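Local coordinates for CRISPR protein (Archaeoglobus fulgidus, PDB 4MJK) that probably serves as the Cas5 subunit of a type I-A Cascade complex, where Cas5 proteins as a rule hold the 5' end of the CRISPR RNA, at residues W12-R17 and A112-L118; W71-T77 and Y228-M233; S193-E197 and T239-L243; S119-D123 and M233-F237. One frame throughout, in Å; residues are numbered along the deposited sequence.

Interaction 1: residues W12-R17 and A112-L118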
loop_
_atom_site.group_PDB
_atom_site.type_symbol
_atom_site.label_atom_id
_atom_site.label_comp_id
_atom_site.label_asym_id
_atom_site.label_seq_id
_atom_site.Cartn_x
_atom_site.Cartn_y
_atom_site.Cartn_z
ATOM N N TRP A 12 2.695 1.151 4.292
ATOM C CA TRP A 12 1.505 1.178 3.407
ATOM C C TRP A 12 0.317 0.341 3.881
ATOM O O TRP A 12 -0.812 0.577 3.453
ATOM C CB TRP A 12 1.876 0.679 1.997
ATOM C CG TRP A 12 2.330 -0.757 1.999
ATOM C CD1 TRP A 12 3.611 -1.219 2.159
ATOM C CD2 TRP A 12 1.499 -1.921 1.885
ATOM N NE1 TRP A 12 3.623 -2.595 2.125
ATOM C CE2 TRP A 12 2.340 -3.047 1.961
ATOM C CE3 TRP A 12 0.125 -2.117 1.705
ATOM C CZ2 TRP A 12 1.848 -4.361 1.882
ATOM C CZ3 TRP A 12 -0.358 -3.420 1.624
ATOM C CH2 TRP A 12 0.502 -4.520 1.713
ATOM N N GLY A 13 0.566 -0.652 4.733
ATOM C CA GLY A 13 -0.452 -1.652 5.035
ATOM C C GLY A 13 0.198 -2.998 5.274
ATOM O O GLY A 13 1.364 -3.048 5.642
ATOM N N PHE A 14 -0.533 -4.087 5.039
ATOM C CA PHE A 14 -0.003 -5.408 5.334
ATOM C C PHE A 14 -0.693 -6.482 4.514
ATOM O O PHE A 14 -1.771 -6.264 3.943
ATOM C CB PHE A 14 -0.201 -5.729 6.816
ATOM C CG PHE A 14 -1.642 -5.898 7.195
ATOM C CD1 PHE A 14 -2.227 -7.158 7.200
ATOM C CD2 PHE A 14 -2.425 -4.797 7.492
ATOM C CE1 PHE A 14 -3.561 -7.317 7.529
ATOM C CE2 PHE A 14 -3.764 -4.950 7.824
ATOM C CZ PHE A 14 -4.330 -6.213 7.840
ATOM N N GLN A 15 -0.056 -7.648 4.457
ATOM C CA GLN A 15 -0.722 -8.828 3.959
ATOM C C GLN A 15 -0.522 -9.988 4.925
ATOM O O GLN A 15 0.618 -10.287 5.327
ATOM C CB GLN A 15 -0.208 -9.198 2.564
ATOM C CG GLN A 15 -0.848 -10.480 2.048
ATOM C CD GLN A 15 -0.588 -10.717 0.574
ATOM O OE1 GLN A 15 0.413 -10.258 0.025
ATOM N NE2 GLN A 15 -1.500 -11.425 -0.074
ATOM N N ALA A 16 -1.627 -10.626 5.315
ATOM C CA ALA A 16 -1.555 -11.826 6.145
ATOM C C ALA A 16 -2.296 -12.959 5.435
ATOM O O ALA A 16 -3.536 -13.023 5.443
ATOM C CB ALA A 16 -2.155 -11.570 7.517
ATOM N N ARG A 17 -1.538 -13.854 4.815
ATOM C CA ARG A 17 -2.154 -14.865 3.965
ATOM C C ARG A 17 -2.902 -15.973 4.725
ATOM O O ARG A 17 -3.578 -16.801 4.112
ATOM C CB ARG A 17 -1.139 -15.386 2.932
ATOM C CG ARG A 17 -0.783 -14.304 1.906
ATOM C CD ARG A 17 0.295 -14.743 0.945
ATOM N NE ARG A 17 1.610 -14.557 1.532
ATOM C CZ ARG A 17 2.595 -13.884 0.951
ATOM N NH1 ARG A 17 2.412 -13.358 -0.255
ATOM N NH2 ARG A 17 3.770 -13.752 1.569
ATOM N N ALA A 112 -3.643 -12.225 -3.429
ATOM C CA ALA A 112 -3.735 -11.004 -2.631
ATOM C C ALA A 112 -4.647 -11.213 -1.419
ATOM O O ALA A 112 -5.257 -10.263 -0.914
ATOM C CB ALA A 112 -4.254 -9.845 -3.494
ATOM N N ARG A 113 -4.762 -12.459 -0.968
ATOM C CA ARG A 113 -5.652 -12.757 0.144
ATOM C C ARG A 113 -5.063 -12.130 1.403
ATOM O O ARG A 113 -3.848 -12.204 1.626
ATOM C CB ARG A 113 -5.850 -14.275 0.301
ATOM C CG ARG A 113 -4.587 -15.044 0.676
ATOM C CD ARG A 113 -4.764 -16.550 0.446
ATOM N NE ARG A 113 -3.520 -17.281 0.670
ATOM C CZ ARG A 113 -2.543 -17.383 -0.226
ATOM N NH1 ARG A 113 -2.664 -16.802 -1.411
ATOM N NH2 ARG A 113 -1.443 -18.066 0.061
ATOM N N GLY A 114 -5.909 -11.481 2.204
ATOM C CA GLY A 114 -5.466 -10.864 3.447
ATOM C C GLY A 114 -4.620 -9.609 3.257
ATOM O O GLY A 114 -3.932 -9.177 4.178
ATOM N N LYS A 115 -4.665 -9.026 2.064
ATOM C CA LYS A 115 -3.896 -7.813 1.796
ATOM C C LYS A 115 -4.755 -6.575 1.976
ATOM O O LYS A 115 -5.845 -6.475 1.409
ATOM C CB LYS A 115 -3.283 -7.839 0.403
ATOM C CG LYS A 115 -2.382 -6.639 0.097
ATOM C CD LYS A 115 -1.729 -6.800 -1.269
ATOM C CE LYS A 115 -0.657 -5.740 -1.509
ATOM N NZ LYS A 115 0.085 -5.989 -2.805
ATOM N N THR A 116 -4.238 -5.630 2.759
ATOM C CA THR A 116 -5.019 -4.492 3.228
ATOM C C THR A 116 -4.182 -3.233 3.265
ATOM O O THR A 116 -3.062 -3.240 3.785
ATOM C CB THR A 116 -5.568 -4.787 4.643
ATOM O OG1 THR A 116 -6.479 -5.882 4.553
ATOM C CG2 THR A 116 -6.296 -3.583 5.232
ATOM N N ILE A 117 -4.713 -2.151 2.698
ATOM C CA ILE A 117 -4.019 -0.869 2.744
ATOM C C ILE A 117 -4.434 -0.131 4.025
ATOM O O ILE A 117 -5.582 -0.206 4.441
ATOM C CB ILE A 117 -4.353 -0.026 1.468
ATOM C CG1 ILE A 117 -3.677 -0.654 0.241
ATOM C CG2 ILE A 117 -3.936 1.440 1.635
ATOM C CD1 ILE A 117 -4.111 -0.031 -1.065
ATOM N N LEU A 118 -3.501 0.537 4.682
ATOM C CA LEU A 118 -3.880 1.382 5.817
ATOM C C LEU A 118 -3.810 2.818 5.355
ATOM O O LEU A 118 -2.737 3.319 5.024
ATOM C CB LEU A 118 -2.978 1.131 7.030
ATOM C CG LEU A 118 -3.126 -0.262 7.661
ATOM C CD1 LEU A 118 -2.008 -0.545 8.670
ATOM C CD2 LEU A 118 -4.518 -0.439 8.333
#
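The side-chain amide nitrogen of Gln15 is shared by two backbone carbonyls, those of Arg113 and Pro111. Gln15 NE2 reaches Arg113 O at 3.0 Å along a nearly straight N-H (169°); the oxygen lies in the amide plane, whereas the nitrogen stands above the plane of the carbonyl. Gln15 can span this gap because its CG is anti to the backbone N (chi1 177°) and the chain runs out extended across Lys115 CB. Beyond it, Arg113 turns one face of its guanidinium to the aliphatic part of Arg17, whose CB lies 3.8 Å from Arg113 NE. The ladder pairs Phe14 with Thr116 in both directions, Thr116 N giving to Phe14 O at 2.8 Å, and continues with Leu118 N to Trp12 O and Ala16 N to Gly114 O. On one face the extended Lys115 crosses the Trp12 indole at about a right angle, CE 3.6 Å from CH2, and carries its NZ to Val11 O of the second subunit; Trp12 also meets its own counterpart there. On the other face Thr116 lies alongside Phe14, its CB making an off-centre CH-pi contact 4.1 Å from the ring centroid, while Thr116 OG1 bonds Phe28 O. Strand 13-15 forms one edge of a three-stranded antiparallel sheet, laid against central strand 115-120, entered through a type II turn with Gly114 at its third position.

Interaction 2: residues W71-T77 and Y228-M233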
loop_
_atom_site.group_PDB
_atom_site.type_symbol
_atom_site.label_atom_id
_atom_site.label_comp_id
_atom_site.label_asym_id
_atom_site.label_seq_id
_atom_site.Cartn_x
_atom_site.Cartn_y
_atom_site.Cartn_z
ATOM N N TRP A 71 -5.655 -3.849 20.093
ATOM C CA TRP A 71 -5.015 -2.844 19.267
ATOM C C TRP A 71 -6.051 -1.847 18.803
ATOM O O TRP A 71 -7.254 -2.121 18.844
ATOM C CB TRP A 71 -4.335 -3.490 18.048
ATOM C CG TRP A 71 -5.291 -4.304 17.211
ATOM C CD1 TRP A 71 -5.977 -3.888 16.100
ATOM C CD2 TRP A 71 -5.697 -5.658 17.447
ATOM N NE1 TRP A 71 -6.773 -4.909 15.628
ATOM C CE2 TRP A 71 -6.619 -6.004 16.446
ATOM C CE3 TRP A 71 -5.359 -6.613 18.417
ATOM C CZ2 TRP A 71 -7.197 -7.263 16.365
ATOM C CZ3 TRP A 71 -5.940 -7.872 18.338
ATOM C CH2 TRP A 71 -6.853 -8.181 17.323
ATOM N N LYS A 72 -5.571 -0.678 18.382
ATOM C CA LYS A 72 -6.424 0.360 17.831
ATOM C C LYS A 72 -5.622 1.246 16.889
ATOM O O LYS A 72 -4.411 1.423 17.065
ATOM C CB LYS A 72 -7.048 1.209 18.944
ATOM C CG LYS A 72 -6.040 2.024 19.716
ATOM C CD LYS A 72 -6.665 2.689 20.932
ATOM C CE LYS A 72 -5.603 3.441 21.731
ATOM N NZ LYS A 72 -6.152 4.116 22.972
ATOM N N ALA A 73 -6.303 1.793 15.890
ATOM C CA ALA A 73 -5.681 2.712 14.947
ATOM C C ALA A 73 -5.504 4.029 15.675
ATOM O O ALA A 73 -6.334 4.373 16.498
ATOM C CB ALA A 73 -6.570 2.897 13.710
ATOM N N LEU A 74 -4.410 4.736 15.397
ATOM C CA LEU A 74 -4.183 6.058 15.959
ATOM C C LEU A 74 -4.549 7.138 14.954
ATOM O O LEU A 74 -4.968 8.227 15.333
ATOM C CB LEU A 74 -2.711 6.214 16.391
ATOM C CG LEU A 74 -2.272 5.173 17.438
ATOM C CD1 LEU A 74 -0.775 5.248 17.755
ATOM C CD2 LEU A 74 -3.097 5.326 18.699
ATOM N N ASN A 75 -4.406 6.847 13.668
ATOM C CA ASN A 75 -4.590 7.893 12.666
ATOM C C ASN A 75 -4.933 7.342 11.290
ATOM O O ASN A 75 -4.655 7.972 10.276
ATOM C CB ASN A 75 -3.306 8.716 12.539
ATOM C CG ASN A 75 -2.192 7.924 11.896
ATOM O OD1 ASN A 75 -2.236 6.692 11.877
ATOM N ND2 ASN A 75 -1.213 8.612 11.329
ATOM N N CYS A 76 -5.521 6.157 11.240
ATOM C CA CYS A 76 -5.711 5.518 9.948
ATOM C C CYS A 76 -6.959 4.654 9.922
ATOM O O CYS A 76 -7.559 4.347 10.964
ATOM C CB CYS A 76 -4.468 4.699 9.554
ATOM S SG CYS A 76 -4.102 3.278 10.635
ATOM N N THR A 77 -7.350 4.283 8.711
ATOM C CA THR A 77 -8.523 3.455 8.504
ATOM C C THR A 77 -8.138 2.388 7.453
ATOM O O THR A 77 -7.495 2.696 6.437
ATOM C CB THR A 77 -9.730 4.331 8.054
ATOM O OG1 THR A 77 -10.967 3.612 8.228
ATOM C CG2 THR A 77 -9.585 4.723 6.612
ATOM N N TYR A 228 -13.316 -11.355 17.476
ATOM C CA TYR A 228 -12.952 -10.072 18.089
ATOM C C TYR A 228 -13.880 -8.976 17.612
ATOM O O TYR A 228 -14.340 -9.006 16.466
ATOM C CB TYR A 228 -11.534 -9.646 17.670
ATOM C CG TYR A 228 -10.440 -9.939 18.668
ATOM C CD1 TYR A 228 -10.103 -11.233 18.989
ATOM C CD2 TYR A 228 -9.737 -8.900 19.286
ATOM C CE1 TYR A 228 -9.091 -11.511 19.898
ATOM C CE2 TYR A 228 -8.716 -9.163 20.188
ATOM C CZ TYR A 228 -8.400 -10.474 20.492
ATOM O OH TYR A 228 -7.391 -10.752 21.403
ATOM N N ARG A 229 -14.119 -7.988 18.469
ATOM C CA ARG A 229 -14.673 -6.721 18.023
ATOM C C ARG A 229 -13.467 -5.809 17.807
ATOM O O ARG A 229 -12.522 -5.853 18.585
ATOM C CB ARG A 229 -15.626 -6.120 19.058
ATOM C CG ARG A 229 -16.845 -6.982 19.344
ATOM C CD ARG A 229 -17.697 -7.260 18.096
ATOM N NE ARG A 229 -18.258 -6.068 17.450
ATOM C CZ ARG A 229 -19.478 -5.580 17.691
ATOM N NH1 ARG A 229 -20.272 -6.161 18.585
ATOM N NH2 ARG A 229 -19.910 -4.510 17.038
ATOM N N ILE A 230 -13.483 -5.033 16.727
ATOM C CA ILE A 230 -12.331 -4.211 16.353
ATOM C C ILE A 230 -12.805 -2.806 16.034
ATOM O O ILE A 230 -13.834 -2.626 15.367
ATOM C CB ILE A 230 -11.579 -4.787 15.110
ATOM C CG1 ILE A 230 -12.562 -5.070 13.969
ATOM C CG2 ILE A 230 -10.842 -6.085 15.485
ATOM C CD1 ILE A 230 -11.918 -5.453 12.636
ATOM N N PRO A 231 -12.064 -1.796 16.503
ATOM C CA PRO A 231 -12.494 -0.426 16.217
ATOM C C PRO A 231 -12.025 0.031 14.832
ATOM O O PRO A 231 -10.919 -0.322 14.392
ATOM C CB PRO A 231 -11.797 0.383 17.305
ATOM C CG PRO A 231 -10.496 -0.364 17.533
ATOM C CD PRO A 231 -10.851 -1.839 17.343
ATOM N N ILE A 232 -12.874 0.810 14.166
ATOM C CA ILE A 232 -12.585 1.364 12.854
ATOM C C ILE A 232 -12.807 2.873 12.947
ATOM O O ILE A 232 -13.928 3.354 13.123
ATOM C CB ILE A 232 -13.504 0.787 11.763
ATOM C CG1 ILE A 232 -13.452 -0.757 11.740
ATOM C CG2 ILE A 232 -13.182 1.428 10.403
ATOM C CD1 ILE A 232 -12.284 -1.326 11.037
HETATM N N MSE A 233 -11.713 3.606 12.849
HETATM C CA MSE A 233 -11.712 5.049 12.982
HETATM C C MSE A 233 -12.292 5.664 11.715
HETATM O O MSE A 233 -11.908 5.278 10.610
HETATM C CB MSE A 233 -10.251 5.477 13.152
HETATM C CG MSE A 233 -9.998 6.888 13.566
HETATM SE SE MSE A 233 -8.096 7.029 14.010
HETATM C CE MSE A 233 -8.255 7.042 15.961
HETATM O O HOH W 1 -9.252 2.345 11.918
#
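Trp71 and Tyr228 make the close end of this contact. Their rings are near parallel (21°) but slid apart, so that the overlap is slight: Trp71 CH2 touches Tyr228 CE2 at 3.6 Å while the centroids stay 5.0 Å apart. Next to them Ile230 CG2 meets the indole at CZ2, and the Tyr228 hydroxyl is tied down by Ile69 O. At the far end the side chain of Met233, a selenomethionine, fills the turn between the two strands of 71-77. A chi1 of -169° swings it away from its own amide, and the bend about CG-SE brings CE to Ala73 O at 3.3 Å and close to Leu74 O. Strand 71-73 is part of an outermost strand of the six-stranded antiparallel sheet, and 228-231 belongs to the middle strand of a separate three-stranded one, so the two sheets of this RAMP-family protein are joined here by side chains. Between the ends the touch is lighter: Pro231 CG stays 3.9 Å from Trp71 O and 4.0 Å from Lys72 CB, and the strand axes, 7.1 Å apart, have no backbone bond between them. Past Ile232 a water bridges the backbones, donating to Cys76 O at 2.8 Å and accepting from Met233 N. Beside it, at partly exposed Thr77, OG1 donates to Met233 O at 3.1 Å, while Cys76 N is buried without a partner.

Interaction 3: residues S193-E197 and T239-L243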
loop_
_atom_site.group_PDB
_atom_site.type_symbol
_atom_site.label_atom_id
_atom_site.label_comp_id
_atom_site.label_asym_id
_atom_site.label_seq_id
_atom_site.Cartn_x
_atom_site.Cartn_y
_atom_site.Cartn_z
ATOM N N SER A 193 -18.745 5.567 20.646
ATOM C CA SER A 193 -18.396 6.200 19.374
ATOM C C SER A 193 -18.140 5.148 18.306
ATOM O O SER A 193 -17.554 4.082 18.565
ATOM C CB SER A 193 -17.219 7.155 19.517
ATOM O OG SER A 193 -16.167 6.530 20.210
ATOM N N GLN A 194 -18.602 5.461 17.104
ATOM C CA GLN A 194 -18.863 4.448 16.096
ATOM C C GLN A 194 -17.738 3.844 15.310
ATOM O O GLN A 194 -16.632 4.388 15.173
ATOM C CB GLN A 194 -19.929 4.904 15.101
ATOM C CG GLN A 194 -21.335 4.542 15.545
ATOM C CD GLN A 194 -21.558 3.043 15.597
ATOM O OE1 GLN A 194 -20.680 2.251 15.232
ATOM N NE2 GLN A 194 -22.744 2.642 16.042
ATOM N N ARG A 195 -18.145 2.704 14.761
ATOM C CA ARG A 195 -17.372 1.765 14.004
ATOM C C ARG A 195 -16.655 0.753 14.884
ATOM O O ARG A 195 -15.500 0.919 15.273
ATOM C CB ARG A 195 -16.519 2.437 12.941
ATOM C CG ARG A 195 -17.366 2.870 11.749
ATOM C CD ARG A 195 -17.953 1.658 11.042
ATOM N NE ARG A 195 -17.267 1.431 9.773
ATOM C CZ ARG A 195 -17.241 0.275 9.116
ATOM N NH1 ARG A 195 -17.861 -0.790 9.601
ATOM N NH2 ARG A 195 -16.587 0.186 7.968
ATOM N N TRP A 196 -17.408 -0.295 15.193
ATOM C CA TRP A 196 -16.886 -1.509 15.777
ATOM C C TRP A 196 -17.293 -2.688 14.891
ATOM O O TRP A 196 -18.463 -3.092 14.853
ATOM C CB TRP A 196 -17.416 -1.688 17.191
ATOM C CG TRP A 196 -16.784 -0.716 18.134
ATOM C CD1 TRP A 196 -17.199 0.572 18.402
ATOM C CD2 TRP A 196 -15.592 -0.921 18.894
ATOM N NE1 TRP A 196 -16.351 1.154 19.312
ATOM C CE2 TRP A 196 -15.352 0.263 19.624
ATOM C CE3 TRP A 196 -14.707 -2.002 19.045
ATOM C CZ2 TRP A 196 -14.266 0.398 20.488
ATOM C CZ3 TRP A 196 -13.640 -1.869 19.903
ATOM C CH2 TRP A 196 -13.424 -0.675 20.616
ATOM N N GLU A 197 -16.322 -3.235 14.178
ATOM C CA GLU A 197 -16.573 -4.356 13.294
ATOM C C GLU A 197 -16.332 -5.688 14.017
ATOM O O GLU A 197 -16.032 -5.696 15.209
ATOM C CB GLU A 197 -15.694 -4.231 12.051
ATOM C CG GLU A 197 -16.426 -3.623 10.868
ATOM C CD GLU A 197 -17.275 -4.646 10.132
ATOM O OE1 GLU A 197 -17.826 -4.297 9.065
ATOM O OE2 GLU A 197 -17.389 -5.802 10.615
ATOM N N THR A 239 -11.940 8.673 18.213
ATOM C CA THR A 239 -11.498 7.315 18.504
ATOM C C THR A 239 -12.698 6.429 18.894
ATOM O O THR A 239 -13.450 6.754 19.813
ATOM C CB THR A 239 -10.442 7.325 19.621
ATOM O OG1 THR A 239 -10.292 6.007 20.163
ATOM C CG2 THR A 239 -10.867 8.259 20.734
ATOM N N PRO A 240 -12.908 5.321 18.169
ATOM C CA PRO A 240 -14.031 4.454 18.549
ATOM C C PRO A 240 -13.931 4.021 20.011
ATOM O O PRO A 240 -12.847 3.715 20.505
ATOM C CB PRO A 240 -13.870 3.256 17.611
ATOM C CG PRO A 240 -13.247 3.870 16.374
ATOM C CD PRO A 240 -12.258 4.865 16.925
ATOM N N GLU A 241 -15.065 4.010 20.700
ATOM C CA GLU A 241 -15.077 3.665 22.111
ATOM C C GLU A 241 -16.358 2.904 22.440
ATOM O O GLU A 241 -17.413 3.192 21.880
ATOM C CB GLU A 241 -15.006 4.942 22.959
ATOM C CG GLU A 241 -14.785 4.702 24.435
ATOM C CD GLU A 241 -14.593 6.002 25.205
ATOM O OE1 GLU A 241 -14.651 7.087 24.581
ATOM O OE2 GLU A 241 -14.381 5.940 26.434
ATOM N N CYS A 242 -16.263 1.927 23.334
ATOM C CA CYS A 242 -17.468 1.262 23.809
ATOM C C CYS A 242 -17.426 0.899 25.287
ATOM O O CYS A 242 -16.355 0.823 25.910
ATOM C CB CYS A 242 -17.778 0.034 22.969
ATOM S SG CYS A 242 -16.514 -1.178 23.109
ATOM N N LEU A 243 -18.616 0.682 25.837
ATOM C CA LEU A 243 -18.776 0.182 27.192
ATOM C C LEU A 243 -18.934 -1.330 27.149
ATOM O O LEU A 243 -19.762 -1.864 26.406
ATOM C CB LEU A 243 -20.006 0.811 27.839
ATOM C CG LEU A 243 -19.925 2.325 28.030
ATOM C CD1 LEU A 243 -21.306 2.895 28.373
ATOM C CD2 LEU A 243 -18.903 2.665 29.117
#
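Ser193 and Glu241 form an antiparallel hydrogen-bonded pair, with Ser193 N giving to Glu241 O at 3.0 Å and Glu241 N returning a longer bond of 3.3 Å to Ser193 O. A third bond comes from the serine hydroxyl: chi1 of 49° tucks OG over the serine's own backbone, from where it donates to Thr239 O at 2.8 Å. Beside this pair the Trp196 indole is packed from two directions. Cys242 SG lies over one face of its six-membered ring, 3.9 Å from the centroid and 16° off the normal, a sulfur-aromatic contact, while Pro240 CB approaches CE2 obliquely at 3.9 Å. The backbone nitrogen of Glu241 stands at the ring edge, in plane, but it and Trp196 NE1 are both donors and do not bond each other. Pro240 also sets CG against Gln194 O, 3.6 Å away.

In the next shell, Ser193 O takes two long bonds, the one from Glu241 N and a weak one from Trp196 NE1. The Gln194 side chain folds back so that OE1 accepts from Arg195 N at 2.6 Å on an in-plane lone pair; Arg195 NH1 pairs with Glu197 OE1. Farther out, Pro231 backs both Trp196 and Pro240, and Arg229 holds the carbonyls of Trp196 and Glu197. The chain here leaves the sheet containing strand 241-246 and enters the one containing 225-231. Across this contact the indole is fixed by dispersion and the sulfur-aromatic approach, its N-H contributing just a weak bond.

Interaction 4: residues S119-D123 and M233-F237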
loop_
_atom_site.group_PDB
_atom_site.type_symbol
_atom_site.label_atom_id
_atom_site.label_comp_id
_atom_site.label_asym_id
_atom_site.label_seq_id
_atom_site.Cartn_x
_atom_site.Cartn_y
_atom_site.Cartn_z
ATOM N N SER A 119 -4.971 3.456 5.263
ATOM C CA SER A 119 -5.055 4.826 4.759
ATOM C C SER A 119 -4.967 5.819 5.915
ATOM O O SER A 119 -5.821 5.841 6.798
ATOM C CB SER A 119 -6.385 5.061 4.034
ATOM O OG SER A 119 -6.656 4.053 3.080
ATOM N N SER A 120 -3.946 6.652 5.903
ATOM C CA SER A 120 -3.807 7.656 6.931
ATOM C C SER A 120 -4.870 8.746 6.796
ATOM O O SER A 120 -5.247 9.147 5.686
ATOM C CB SER A 120 -2.418 8.275 6.883
ATOM O OG SER A 120 -2.280 9.224 7.925
ATOM N N LEU A 121 -5.342 9.228 7.940
ATOM C CA LEU A 121 -6.311 10.314 7.986
ATOM C C LEU A 121 -5.626 11.669 8.167
ATOM O O LEU A 121 -6.286 12.703 8.201
ATOM C CB LEU A 121 -7.315 10.085 9.121
ATOM C CG LEU A 121 -8.118 8.801 8.925
ATOM C CD1 LEU A 121 -8.947 8.459 10.163
ATOM C CD2 LEU A 121 -8.985 8.902 7.669
ATOM N N ASN A 122 -4.310 11.664 8.301
ATOM C CA ASN A 122 -3.568 12.920 8.349
ATOM C C ASN A 122 -2.302 12.773 7.514
ATOM O O ASN A 122 -2.192 11.832 6.730
ATOM C CB ASN A 122 -3.277 13.351 9.799
ATOM C CG ASN A 122 -2.381 12.372 10.541
ATOM O OD1 ASN A 122 -1.853 11.427 9.958
ATOM N ND2 ASN A 122 -2.205 12.599 11.839
ATOM N N ASP A 123 -1.340 13.676 7.659
ATOM C CA ASP A 123 -0.172 13.611 6.775
ATOM C C ASP A 123 0.913 12.675 7.286
ATOM O O ASP A 123 1.980 12.575 6.689
ATOM C CB ASP A 123 0.413 15.004 6.483
ATOM C CG ASP A 123 -0.171 15.633 5.223
ATOM O OD1 ASP A 123 -1.412 15.738 5.125
ATOM O OD2 ASP A 123 0.612 16.019 4.321
HETATM N N MSE A 233 -11.713 3.606 12.849
HETATM C CA MSE A 233 -11.712 5.049 12.982
HETATM C C MSE A 233 -12.292 5.664 11.715
HETATM O O MSE A 233 -11.908 5.278 10.610
HETATM C CB MSE A 233 -10.251 5.477 13.152
HETATM C CG MSE A 233 -9.998 6.888 13.566
HETATM SE SE MSE A 233 -8.096 7.029 14.010
HETATM C CE MSE A 233 -8.255 7.042 15.961
ATOM N N THR A 234 -13.222 6.602 11.864
ATOM C CA THR A 234 -13.809 7.276 10.706
ATOM C C THR A 234 -13.357 8.729 10.595
ATOM O O THR A 234 -13.596 9.383 9.584
ATOM C CB THR A 234 -15.348 7.238 10.736
ATOM O OG1 THR A 234 -15.819 7.699 12.008
ATOM C CG2 THR A 234 -15.848 5.824 10.502
ATOM N N SER A 235 -12.710 9.229 11.638
ATOM C CA SER A 235 -12.243 10.606 11.666
ATOM C C SER A 235 -11.012 10.673 12.535
ATOM O O SER A 235 -10.901 9.947 13.533
ATOM C CB SER A 235 -13.332 11.529 12.235
ATOM O OG SER A 235 -12.787 12.746 12.738
ATOM N N ILE A 236 -10.086 11.552 12.167
ATOM C CA ILE A 236 -8.861 11.725 12.934
ATOM C C ILE A 236 -9.168 12.126 14.379
ATOM O O ILE A 236 -8.359 11.907 15.278
ATOM C CB ILE A 236 -7.930 12.769 12.264
ATOM C CG1 ILE A 236 -6.557 12.795 12.938
ATOM C CG2 ILE A 236 -8.581 14.163 12.260
ATOM C CD1 ILE A 236 -5.786 11.493 12.810
ATOM N N PHE A 237 -10.344 12.698 14.613
ATOM C CA PHE A 237 -10.656 13.215 15.950
ATOM C C PHE A 237 -11.549 12.300 16.792
ATOM O O PHE A 237 -11.678 12.499 17.998
ATOM C CB PHE A 237 -11.262 14.621 15.874
ATOM C CG PHE A 237 -10.371 15.621 15.201
ATOM C CD1 PHE A 237 -9.109 15.885 15.705
ATOM C CD2 PHE A 237 -10.784 16.282 14.064
ATOM C CE1 PHE A 237 -8.268 16.815 15.088
ATOM C CE2 PHE A 237 -9.948 17.205 13.435
ATOM C CZ PHE A 237 -8.685 17.465 13.956
#
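The side-chain amide of Asn122 crosses the end of Ile236 at about a right angle, with Ile236 CD1 standing above the amide plane and 3.9 Å from ND2. On the carbonyl side of the same amide, OD1 accepts from Asn75 ND2 and from Glu124 N, which fixes its rotation. Ile236 serves a second flat group as well: its CG2 lies over the centre of one face of the Phe237 ring, 3.4 Å above the plane. Ile236 belongs to a loop that follows strand 225-231, and its neighbour Ser235 shapes that loop through an ST turn, OG accepting from Phe237 N at 3.1 Å. Against this loop presses Leu121, just past the end of strand 115-120 in the three-stranded sheet. With CG anti to its carbonyl carbon (chi1 -62°), Leu121 directs CD1 to the backbone, 3.8 Å from Ser235 C, and to Met233 CG at 3.9 Å. Its CB faces Ile236 CB at 4.2 Å. Leu121 also packs on Phe108 of the second subunit, and Ser119 OG bonds Tyr81 OH of that same subunit.

Interactions 1 and 4 sit at the two ends of strand 115-120, their centres about 18 Å apart, and only they touch the second subunit. Strand 76-80, on the other side of 115-120 from 13-15, brings interaction 2 to the same sheet, where Asn75 O probably bonds Leu121 N. Interactions 2 and 4 share Met233 and have centres about 10 Å apart. Interaction 3 lies about 9 Å from interaction 2, between centres, through adjoining strands 196-202 and 225-231, and about 23 Å from interaction 1. Along the chain 1 crosses 2 and closes before 3 and 4 open, whereas 2, 3 and 4 interleave; interactions 2 and 4 tie the later strands to the earlier half.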